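PDB 4Z3N: putative drug/sodium antiporter from Escherichia coli, which probably exports the genotoxin colibactin or its precursor, and perhaps other xenobiotics, across the bacterial membrane as a cation-coupled MATE antiporter. Local coordinates for residues 45-56 with 189-200; 182-190 with 223-231. One frame throughout, in Å; residues are numbered along the deposited sequence.

Contact 1 (45-56 with 189-200); sequences TQVTYAIADIFW and LLGALVNIMLDP. With OLC ((2R)-2,3-dihydroxypropyl (9Z)-octadec-9-enoate), chain E.
The phenol ring of Y49 is sandwiched between lipid and protein: C6 of the OLC acyl chain lies over one face, 3.3 Å above the ring plane, and N195 CB over the opposite face. The N195 amide is almost parallel to this ring, the two planes differing by 12°, and T45 O sits at the ring edge, in its plane. The W56 indole has F55 CE2 over one face and P200 over the other, where P200 CB stands 4.0 Å from the centroid of the six-membered ring in a CH-pi contact. D199 CB meets W56 CD1 obliquely, and the D199 carboxylate is nearly perpendicular to the indole.

Between the rings, segments 45-56 and 189-200 run almost parallel, their axes 9.1 Å apart. A192 CB packs against T45 CB and T48 OG1. Beside G191, which has no side chain, Y49 OH lies 3.1 Å from G191 O. N195 holds CG anti to its backbone N (chi1 176°), which carries the amide between Y49 and A52 and leaves ND2 3.8 Å from D53 OD1. Helix 209-232 adds S217 beside N195 and A216 beside D199.

The two acids meet at about a right angle, D53 OD1 lying 2.7 Å from D199 OD2. Oxygens this close would be consistent with one acid holding a proton, though a model at this resolution cannot settle it. The pair recalls the membrane-embedded N-lobe acids implicated in coupling in relatives such as PfMATE; a like role here is only an inference.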
loop_
_atom_site.group_PDB
_atom_site.type_symbol
_atom_site.label_atom_id
_atom_site.label_comp_id
_atom_site.label_asym_id
_atom_site.label_seq_id
_atom_site.Cartn_x
_atom_site.Cartn_y
_atom_site.Cartn_z
ATOM N N THR A 45 -3.405 11.000 -7.979
ATOM C CA THR A 45 -4.002 12.114 -7.234
ATOM C C THR A 45 -3.343 12.280 -5.867
ATOM O O THR A 45 -3.100 13.403 -5.416
ATOM C CB THR A 45 -5.536 11.962 -6.970
ATOM O OG1 THR A 45 -5.765 10.955 -5.977
ATOM C CG2 THR A 45 -6.326 11.661 -8.224
ATOM N N GLN A 46 -3.076 11.156 -5.206
ATOM C CA GLN A 46 -2.487 11.165 -3.875
ATOM C C GLN A 46 -1.187 11.948 -3.838
ATOM O O GLN A 46 -0.905 12.625 -2.852
ATOM C CB GLN A 46 -2.257 9.740 -3.379
ATOM C CG GLN A 46 -3.500 9.113 -2.790
ATOM C CD GLN A 46 -3.424 7.594 -2.749
ATOM O OE1 GLN A 46 -2.408 6.994 -3.132
ATOM N NE2 GLN A 46 -4.506 6.962 -2.295
ATOM N N VAL A 47 -0.410 11.874 -4.913
ATOM C CA VAL A 47 0.876 12.560 -4.958
ATOM C C VAL A 47 0.663 14.064 -4.969
ATOM O O VAL A 47 1.378 14.797 -4.285
ATOM C CB VAL A 47 1.729 12.139 -6.194
ATOM C CG1 VAL A 47 3.026 12.958 -6.296
ATOM C CG2 VAL A 47 2.046 10.645 -6.141
ATOM N N THR A 48 -0.341 14.515 -5.721
ATOM C CA THR A 48 -0.610 15.944 -5.862
ATOM C C THR A 48 -0.753 16.668 -4.520
ATOM O O THR A 48 -0.457 17.855 -4.434
ATOM C CB THR A 48 -1.883 16.205 -6.677
ATOM O OG1 THR A 48 -3.025 15.802 -5.919
ATOM C CG2 THR A 48 -1.857 15.434 -7.981
ATOM N N TYR A 49 -1.196 15.962 -3.478
ATOM C CA TYR A 49 -1.351 16.585 -2.163
ATOM C C TYR A 49 -0.057 17.242 -1.705
ATOM O O TYR A 49 -0.047 18.423 -1.406
ATOM C CB TYR A 49 -1.818 15.568 -1.119
ATOM C CG TYR A 49 -3.288 15.263 -1.198
ATOM C CD1 TYR A 49 -3.820 14.593 -2.303
ATOM C CD2 TYR A 49 -4.148 15.623 -0.171
ATOM C CE1 TYR A 49 -5.169 14.299 -2.384
ATOM C CE2 TYR A 49 -5.499 15.333 -0.236
ATOM C CZ TYR A 49 -6.006 14.670 -1.349
ATOM O OH TYR A 49 -7.353 14.383 -1.435
ATOM N N ALA A 50 1.027 16.473 -1.678
ATOM C CA ALA A 50 2.333 16.981 -1.285
ATOM C C ALA A 50 2.821 18.110 -2.207
ATOM O O ALA A 50 3.318 19.140 -1.738
ATOM C CB ALA A 50 3.338 15.849 -1.259
ATOM N N ILE A 51 2.681 17.922 -3.515
ATOM C CA ILE A 51 3.072 18.963 -4.458
ATOM C C ILE A 51 2.353 20.283 -4.159
ATOM O O ILE A 51 3.007 21.318 -4.000
ATOM C CB ILE A 51 2.791 18.545 -5.914
ATOM C CG1 ILE A 51 3.636 17.329 -6.293
ATOM C CG2 ILE A 51 3.044 19.708 -6.880
ATOM C CD1 ILE A 51 3.245 16.722 -7.638
ATOM N N ALA A 52 1.020 20.240 -4.073
ATOM C CA ALA A 52 0.226 21.430 -3.771
ATOM C C ALA A 52 0.584 21.976 -2.392
ATOM O O ALA A 52 0.768 23.179 -2.215
ATOM C CB ALA A 52 -1.262 21.127 -3.850
ATOM N N ASP A 53 0.682 21.082 -1.418
ATOM C CA ASP A 53 1.054 21.475 -0.069
ATOM C C ASP A 53 2.345 22.276 -0.072
ATOM O O ASP A 53 2.371 23.410 0.407
ATOM C CB ASP A 53 1.203 20.250 0.840
ATOM C CG ASP A 53 -0.121 19.785 1.402
ATOM O OD1 ASP A 53 -1.125 20.506 1.203
ATOM O OD2 ASP A 53 -0.158 18.715 2.049
ATOM N N ILE A 54 3.408 21.706 -0.632
ATOM C CA ILE A 54 4.712 22.363 -0.566
ATOM C C ILE A 54 4.775 23.597 -1.467
ATOM O O ILE A 54 5.469 24.559 -1.158
ATOM C CB ILE A 54 5.856 21.394 -0.925
ATOM C CG1 ILE A 54 7.195 22.122 -0.847
ATOM C CG2 ILE A 54 5.649 20.806 -2.304
ATOM C CD1 ILE A 54 7.391 22.919 0.441
ATOM N N PHE A 55 4.040 23.571 -2.567
ATOM C CA PHE A 55 3.908 24.733 -3.443
ATOM C C PHE A 55 3.373 25.936 -2.677
ATOM O O PHE A 55 3.911 27.033 -2.774
ATOM C CB PHE A 55 2.991 24.394 -4.625
ATOM C CG PHE A 55 2.616 25.573 -5.484
ATOM C CD1 PHE A 55 3.593 26.380 -6.055
ATOM C CD2 PHE A 55 1.283 25.841 -5.762
ATOM C CE1 PHE A 55 3.246 27.448 -6.866
ATOM C CE2 PHE A 55 0.927 26.903 -6.569
ATOM C CZ PHE A 55 1.911 27.710 -7.125
ATOM N N TRP A 56 2.310 25.719 -1.909
ATOM C CA TRP A 56 1.693 26.779 -1.116
ATOM C C TRP A 56 2.435 27.072 0.190
ATOM O O TRP A 56 2.375 28.189 0.697
ATOM C CB TRP A 56 0.249 26.421 -0.802
ATOM C CG TRP A 56 -0.671 26.512 -1.951
ATOM C CD1 TRP A 56 -1.409 25.502 -2.484
ATOM C CD2 TRP A 56 -0.980 27.684 -2.711
ATOM N NE1 TRP A 56 -2.165 25.968 -3.535
ATOM C CE2 TRP A 56 -1.917 27.306 -3.699
ATOM C CE3 TRP A 56 -0.555 29.017 -2.655
ATOM C CZ2 TRP A 56 -2.442 28.214 -4.626
ATOM C CZ3 TRP A 56 -1.074 29.917 -3.577
ATOM C CH2 TRP A 56 -2.013 29.509 -4.550
ATOM N N LEU A 189 -10.248 12.315 -7.563
ATOM C CA LEU A 189 -10.061 13.569 -8.275
ATOM C C LEU A 189 -10.686 14.731 -7.505
ATOM O O LEU A 189 -10.071 15.798 -7.373
ATOM C CB LEU A 189 -10.657 13.470 -9.678
ATOM C CG LEU A 189 -9.821 12.680 -10.680
ATOM C CD1 LEU A 189 -10.574 12.424 -11.986
ATOM C CD2 LEU A 189 -8.503 13.403 -10.933
ATOM N N LEU A 190 -11.906 14.522 -7.004
ATOM C CA LEU A 190 -12.602 15.541 -6.232
ATOM C C LEU A 190 -11.806 15.898 -4.996
ATOM O O LEU A 190 -11.748 17.056 -4.602
ATOM C CB LEU A 190 -13.998 15.075 -5.845
ATOM C CG LEU A 190 -14.777 15.959 -4.879
ATOM C CD1 LEU A 190 -14.908 17.371 -5.418
ATOM C CD2 LEU A 190 -16.140 15.354 -4.649
ATOM N N GLY A 191 -11.171 14.903 -4.395
ATOM C CA GLY A 191 -10.343 15.137 -3.226
ATOM C C GLY A 191 -9.143 16.013 -3.528
ATOM O O GLY A 191 -8.768 16.863 -2.724
ATOM N N ALA A 192 -8.542 15.801 -4.694
ATOM C CA ALA A 192 -7.332 16.512 -5.087
ATOM C C ALA A 192 -7.620 17.957 -5.479
ATOM O O ALA A 192 -6.796 18.834 -5.235
ATOM C CB ALA A 192 -6.640 15.782 -6.228
ATOM N N LEU A 193 -8.785 18.195 -6.087
ATOM C CA LEU A 193 -9.213 19.552 -6.458
ATOM C C LEU A 193 -9.497 20.386 -5.221
ATOM O O LEU A 193 -9.011 21.511 -5.089
ATOM C CB LEU A 193 -10.457 19.514 -7.348
ATOM C CG LEU A 193 -10.200 19.096 -8.793
ATOM C CD1 LEU A 193 -11.496 18.979 -9.575
ATOM C CD2 LEU A 193 -9.269 20.098 -9.453
ATOM N N VAL A 194 -10.289 19.815 -4.321
ATOM C CA VAL A 194 -10.567 20.404 -3.020
ATOM C C VAL A 194 -9.292 20.843 -2.263
ATOM O O VAL A 194 -9.210 21.956 -1.748
ATOM C CB VAL A 194 -11.378 19.412 -2.167
ATOM C CG1 VAL A 194 -11.499 19.883 -0.726
ATOM C CG2 VAL A 194 -12.736 19.227 -2.786
ATOM N N ASN A 195 -8.290 19.983 -2.210
ATOM C CA ASN A 195 -7.066 20.351 -1.536
ATOM C C ASN A 195 -6.351 21.482 -2.278
ATOM O O ASN A 195 -5.658 22.306 -1.673
ATOM C CB ASN A 195 -6.159 19.130 -1.394
ATOM C CG ASN A 195 -4.819 19.472 -0.794
ATOM O OD1 ASN A 195 -3.796 19.427 -1.473
ATOM N ND2 ASN A 195 -4.816 19.832 0.480
ATOM N N ILE A 196 -6.533 21.520 -3.594
ATOM C CA ILE A 196 -5.873 22.521 -4.431
ATOM C C ILE A 196 -6.424 23.909 -4.158
ATOM O O ILE A 196 -5.674 24.884 -4.071
ATOM C CB ILE A 196 -6.034 22.213 -5.932
ATOM C CG1 ILE A 196 -5.052 21.120 -6.348
ATOM C CG2 ILE A 196 -5.791 23.474 -6.755
ATOM C CD1 ILE A 196 -5.482 20.352 -7.594
ATOM N N MET A 197 -7.743 23.978 -4.017
ATOM C CA MET A 197 -8.436 25.226 -3.764
ATOM C C MET A 197 -8.367 25.674 -2.302
ATOM O O MET A 197 -8.283 26.867 -2.023
ATOM C CB MET A 197 -9.886 25.091 -4.209
ATOM C CG MET A 197 -10.029 24.969 -5.711
ATOM S SD MET A 197 -11.679 24.467 -6.275
ATOM C CE MET A 197 -11.307 24.001 -7.972
ATOM N N LEU A 198 -8.392 24.721 -1.374
ATOM C CA LEU A 198 -8.488 25.046 0.044
ATOM C C LEU A 198 -7.165 25.496 0.637
ATOM O O LEU A 198 -7.138 26.415 1.455
ATOM C CB LEU A 198 -9.018 23.856 0.840
ATOM C CG LEU A 198 -10.504 23.523 0.707
ATOM C CD1 LEU A 198 -10.852 22.343 1.613
ATOM C CD2 LEU A 198 -11.364 24.739 1.025
ATOM N N ASP A 199 -6.077 24.837 0.247
ATOM C CA ASP A 199 -4.738 25.205 0.709
ATOM C C ASP A 199 -4.514 26.704 0.643
ATOM O O ASP A 199 -4.025 27.300 1.602
ATOM C CB ASP A 199 -3.656 24.510 -0.118
ATOM C CG ASP A 199 -3.175 23.228 0.513
ATOM O OD1 ASP A 199 -3.639 22.907 1.631
ATOM O OD2 ASP A 199 -2.331 22.539 -0.108
ATOM N N PRO A 200 -4.853 27.323 -0.502
ATOM C CA PRO A 200 -4.686 28.778 -0.583
ATOM C C PRO A 200 -5.590 29.511 0.419
ATOM O O PRO A 200 -5.128 30.401 1.136
ATOM C CB PRO A 200 -5.083 29.104 -2.031
ATOM C CG PRO A 200 -5.098 27.793 -2.753
ATOM C CD PRO A 200 -5.404 26.753 -1.745
HETATM C C9 OLC E . -2.566 12.599 4.682
HETATM C C8 OLC E . -3.161 13.282 3.459
HETATM C C7 OLC E . -3.015 12.402 2.229
HETATM C C6 OLC E . -4.177 12.618 1.284
HETATM C C5 OLC E . -4.723 11.272 0.840
HETATM C C4 OLC E . -6.236 11.223 0.933
#

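Contact 2 (182-190 with 223-231); sequences MVIMKASLL and SMVAYFIYT
Segments 182-190 and 223-231 cross at 147° with 8.7 Å between their axes. They belong to consecutive membrane helices, 181-204 and 209-232, and so form an antiparallel helical hairpin within the MATE fold. A187 and M224 are the closest CA pair across them, 5.1 Å apart, and the small A187 lets the backbones come this close.

Y227 packs as a knob into a hole formed by V183, K186, A187 and L190. A Y227 chi1 of -168° swings the ring out across the neighbouring helix, where it lays one face over the backbone of A187. V183 CG1 closes the ring edge in its plane. L190 CD2 comes obliquely to Y227 CD2 at 3.6 Å, while the aliphatic part of K186 passes the phenol oxygen, CD and CB both lying close to OH.

F228 works on the flank toward helix 162-177. Its CE1 atom touches A187 CB at 3.5 Å, V183 CG1 lies at the ring edge, and beyond the pair its ring meets that of F175. M224 packs on A187 as well: its CG lies against the A187 carbonyl oxygen, and the bend at the end of the chain brings CE within 4.3 Å of A187 CB. No hydrogen bond joins the two segments, so the interface is held by apolar packing.

At the far end V183 and T231 meet tip to tip, CG1 to CG2. The T231 hydroxyl is turned back to its own helix: OG1 donates to Y227 O at 3.0 Å, from the face of that carbonyl opposite the one reached by T231 N.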
loop_
_atom_site.group_PDB
_atom_site.type_symbol
_atom_site.label_atom_id
_atom_site.label_comp_id
_atom_site.label_asym_id
_atom_site.label_seq_id
_atom_site.Cartn_x
_atom_site.Cartn_y
_atom_site.Cartn_z
ATOM N N MET A 182 -14.494 3.587 -10.971
ATOM C CA MET A 182 -14.676 4.921 -11.502
ATOM C C MET A 182 -15.150 5.828 -10.379
ATOM O O MET A 182 -14.812 7.007 -10.325
ATOM C CB MET A 182 -15.673 4.903 -12.661
ATOM C CG MET A 182 -15.150 4.176 -13.882
ATOM S SD MET A 182 -13.736 5.025 -14.600
ATOM C CE MET A 182 -14.427 6.681 -14.758
ATOM N N VAL A 183 -15.919 5.255 -9.464
ATOM C CA VAL A 183 -16.382 5.997 -8.306
ATOM C C VAL A 183 -15.192 6.319 -7.413
ATOM O O VAL A 183 -15.119 7.396 -6.823
ATOM C CB VAL A 183 -17.443 5.210 -7.537
ATOM C CG1 VAL A 183 -17.859 5.958 -6.278
ATOM C CG2 VAL A 183 -18.633 4.952 -8.453
ATOM N N ILE A 184 -14.249 5.383 -7.346
ATOM C CA ILE A 184 -13.022 5.579 -6.595
ATOM C C ILE A 184 -12.138 6.606 -7.305
ATOM O O ILE A 184 -11.532 7.462 -6.656
ATOM C CB ILE A 184 -12.252 4.259 -6.415
ATOM C CG1 ILE A 184 -13.038 3.308 -5.507
ATOM C CG2 ILE A 184 -10.876 4.518 -5.847
ATOM C CD1 ILE A 184 -12.371 1.969 -5.284
ATOM N N MET A 185 -12.091 6.550 -8.635
ATOM C CA MET A 185 -11.235 7.473 -9.372
ATOM C C MET A 185 -11.788 8.889 -9.323
ATOM O O MET A 185 -11.018 9.846 -9.249
ATOM C CB MET A 185 -11.055 7.053 -10.833
ATOM C CG MET A 185 -10.042 7.950 -11.567
ATOM S SD MET A 185 -10.135 7.940 -13.379
ATOM C CE MET A 185 -11.845 8.406 -13.623
ATOM N N LYS A 186 -13.119 9.009 -9.376
ATOM C CA LYS A 186 -13.794 10.307 -9.322
ATOM C C LYS A 186 -13.733 10.897 -7.915
ATOM O O LYS A 186 -13.453 12.084 -7.754
ATOM C CB LYS A 186 -15.241 10.187 -9.789
ATOM C CG LYS A 186 -15.384 10.027 -11.300
ATOM C CD LYS A 186 -16.835 9.765 -11.693
ATOM C CE LYS A 186 -16.946 8.969 -12.996
ATOM N NZ LYS A 186 -18.331 8.430 -13.192
ATOM N N ALA A 187 -13.966 10.068 -6.902
ATOM C CA ALA A 187 -13.753 10.493 -5.521
ATOM C C ALA A 187 -12.345 11.038 -5.346
ATOM O O ALA A 187 -12.142 12.095 -4.746
ATOM C CB ALA A 187 -13.993 9.349 -4.561
ATOM N N SER A 188 -11.368 10.307 -5.869
ATOM C CA SER A 188 -9.975 10.714 -5.752
ATOM C C SER A 188 -9.727 12.105 -6.359
ATOM O O SER A 188 -9.080 12.961 -5.753
ATOM C CB SER A 188 -9.064 9.675 -6.418
ATOM O OG SER A 188 -8.757 8.624 -5.518
ATOM N N LEU A 189 -10.248 12.315 -7.563
ATOM C CA LEU A 189 -10.061 13.569 -8.275
ATOM C C LEU A 189 -10.686 14.731 -7.505
ATOM O O LEU A 189 -10.071 15.798 -7.373
ATOM C CB LEU A 189 -10.657 13.470 -9.678
ATOM C CG LEU A 189 -9.821 12.680 -10.680
ATOM C CD1 LEU A 189 -10.574 12.424 -11.986
ATOM C CD2 LEU A 189 -8.503 13.403 -10.933
ATOM N N LEU A 190 -11.906 14.522 -7.004
ATOM C CA LEU A 190 -12.602 15.541 -6.232
ATOM C C LEU A 190 -11.806 15.898 -4.996
ATOM O O LEU A 190 -11.748 17.056 -4.602
ATOM C CB LEU A 190 -13.998 15.075 -5.845
ATOM C CG LEU A 190 -14.777 15.959 -4.879
ATOM C CD1 LEU A 190 -14.908 17.371 -5.418
ATOM C CD2 LEU A 190 -16.140 15.354 -4.649
ATOM N N SER A 223 -14.504 15.193 1.886
ATOM C CA SER A 223 -15.292 15.361 0.667
ATOM C C SER A 223 -15.284 14.081 -0.160
ATOM O O SER A 223 -16.289 13.738 -0.789
ATOM C CB SER A 223 -14.794 16.546 -0.171
ATOM O OG SER A 223 -13.395 16.711 -0.084
ATOM N N MET A 224 -14.166 13.364 -0.147
ATOM C CA MET A 224 -14.152 12.022 -0.714
ATOM C C MET A 224 -15.177 11.128 -0.011
ATOM O O MET A 224 -15.998 10.475 -0.654
ATOM C CB MET A 224 -12.772 11.399 -0.595
ATOM C CG MET A 224 -11.702 12.051 -1.446
ATOM S SD MET A 224 -10.217 11.032 -1.384
ATOM C CE MET A 224 -10.937 9.374 -1.496
ATOM N N VAL A 225 -15.110 11.108 1.319
ATOM C CA VAL A 225 -16.030 10.341 2.149
ATOM C C VAL A 225 -17.474 10.683 1.804
ATOM O O VAL A 225 -18.329 9.807 1.640
ATOM C CB VAL A 225 -15.778 10.614 3.641
ATOM C CG1 VAL A 225 -16.833 9.955 4.489
ATOM C CG2 VAL A 225 -14.403 10.119 4.034
ATOM N N ALA A 226 -17.731 11.977 1.694
ATOM C CA ALA A 226 -19.027 12.472 1.268
ATOM C C ALA A 226 -19.425 11.901 -0.098
ATOM O O ALA A 226 -20.529 11.381 -0.262
ATOM C CB ALA A 226 -19.008 13.981 1.227
ATOM N N TYR A 227 -18.526 11.997 -1.072
ATOM C CA TYR A 227 -18.791 11.493 -2.416
ATOM C C TYR A 227 -19.239 10.034 -2.410
ATOM O O TYR A 227 -20.159 9.650 -3.139
ATOM C CB TYR A 227 -17.550 11.633 -3.293
ATOM C CG TYR A 227 -17.822 11.395 -4.752
ATOM C CD1 TYR A 227 -17.879 10.109 -5.264
ATOM C CD2 TYR A 227 -18.028 12.457 -5.623
ATOM C CE1 TYR A 227 -18.142 9.883 -6.605
ATOM C CE2 TYR A 227 -18.284 12.241 -6.964
ATOM C CZ TYR A 227 -18.339 10.951 -7.446
ATOM O OH TYR A 227 -18.588 10.720 -8.775
ATOM N N PHE A 228 -18.572 9.226 -1.591
ATOM C CA PHE A 228 -18.856 7.803 -1.513
ATOM C C PHE A 228 -20.270 7.539 -1.009
ATOM O O PHE A 228 -21.040 6.808 -1.637
ATOM C CB PHE A 228 -17.843 7.110 -0.608
ATOM C CG PHE A 228 -16.525 6.843 -1.271
ATOM C CD1 PHE A 228 -16.458 6.590 -2.630
ATOM C CD2 PHE A 228 -15.347 6.840 -0.533
ATOM C CE1 PHE A 228 -15.230 6.343 -3.243
ATOM C CE2 PHE A 228 -14.127 6.589 -1.133
ATOM C CZ PHE A 228 -14.065 6.344 -2.490
ATOM N N ILE A 229 -20.608 8.136 0.124
ATOM C CA ILE A 229 -21.909 7.913 0.729
ATOM C C ILE A 229 -23.035 8.407 -0.173
ATOM O O ILE A 229 -24.048 7.719 -0.327
ATOM C CB ILE A 229 -22.009 8.583 2.107
ATOM C CG1 ILE A 229 -20.964 7.987 3.060
ATOM C CG2 ILE A 229 -23.412 8.412 2.687
ATOM C CD1 ILE A 229 -21.042 8.542 4.478
ATOM N N TYR A 230 -22.867 9.574 -0.790
ATOM C CA TYR A 230 -23.898 10.044 -1.718
ATOM C C TYR A 230 -24.042 9.088 -2.892
ATOM O O TYR A 230 -25.152 8.701 -3.225
ATOM C CB TYR A 230 -23.615 11.469 -2.205
ATOM C CG TYR A 230 -23.897 12.498 -1.128
ATOM C CD1 TYR A 230 -24.886 12.272 -0.168
ATOM C CD2 TYR A 230 -23.156 13.677 -1.042
ATOM C CE1 TYR A 230 -25.140 13.196 0.835
ATOM C CE2 TYR A 230 -23.404 14.610 -0.037
ATOM C CZ TYR A 230 -24.397 14.360 0.894
ATOM O OH TYR A 230 -24.651 15.275 1.888
ATOM N N THR A 231 -22.930 8.697 -3.505
ATOM C CA THR A 231 -22.966 7.699 -4.570
ATOM C C THR A 231 -23.703 6.468 -4.077
ATOM O O THR A 231 -24.592 5.933 -4.741
ATOM C CB THR A 231 -21.550 7.288 -5.030
ATOM O OG1 THR A 231 -20.939 8.366 -5.744
ATOM C CG2 THR A 231 -21.607 6.066 -5.935
#

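Overall arrangement
Helix 181-204 serves both interfaces, and the contact centres are about 15 Å apart. Contact 1 sets it parallel to helix 28-56, contact 2 antiparallel to helix 209-232, and the two packings meet where these three helices converge. There G191 CA lies 3.8 Å from M224 CG, V194 CG2 packs 3.8 Å from S223 OG, and S188 CB packs 3.6 Å from T45 OG1. Both hydroxyls have their hydrogen bonds within their own helices, T45 OG1 with G42 O and S223 OG with L219 O. The lipid at Y49 also borders contact 2, its C4 4.6 Å from M224 SD. Another OLC lies about 9 Å from the D53 side chain.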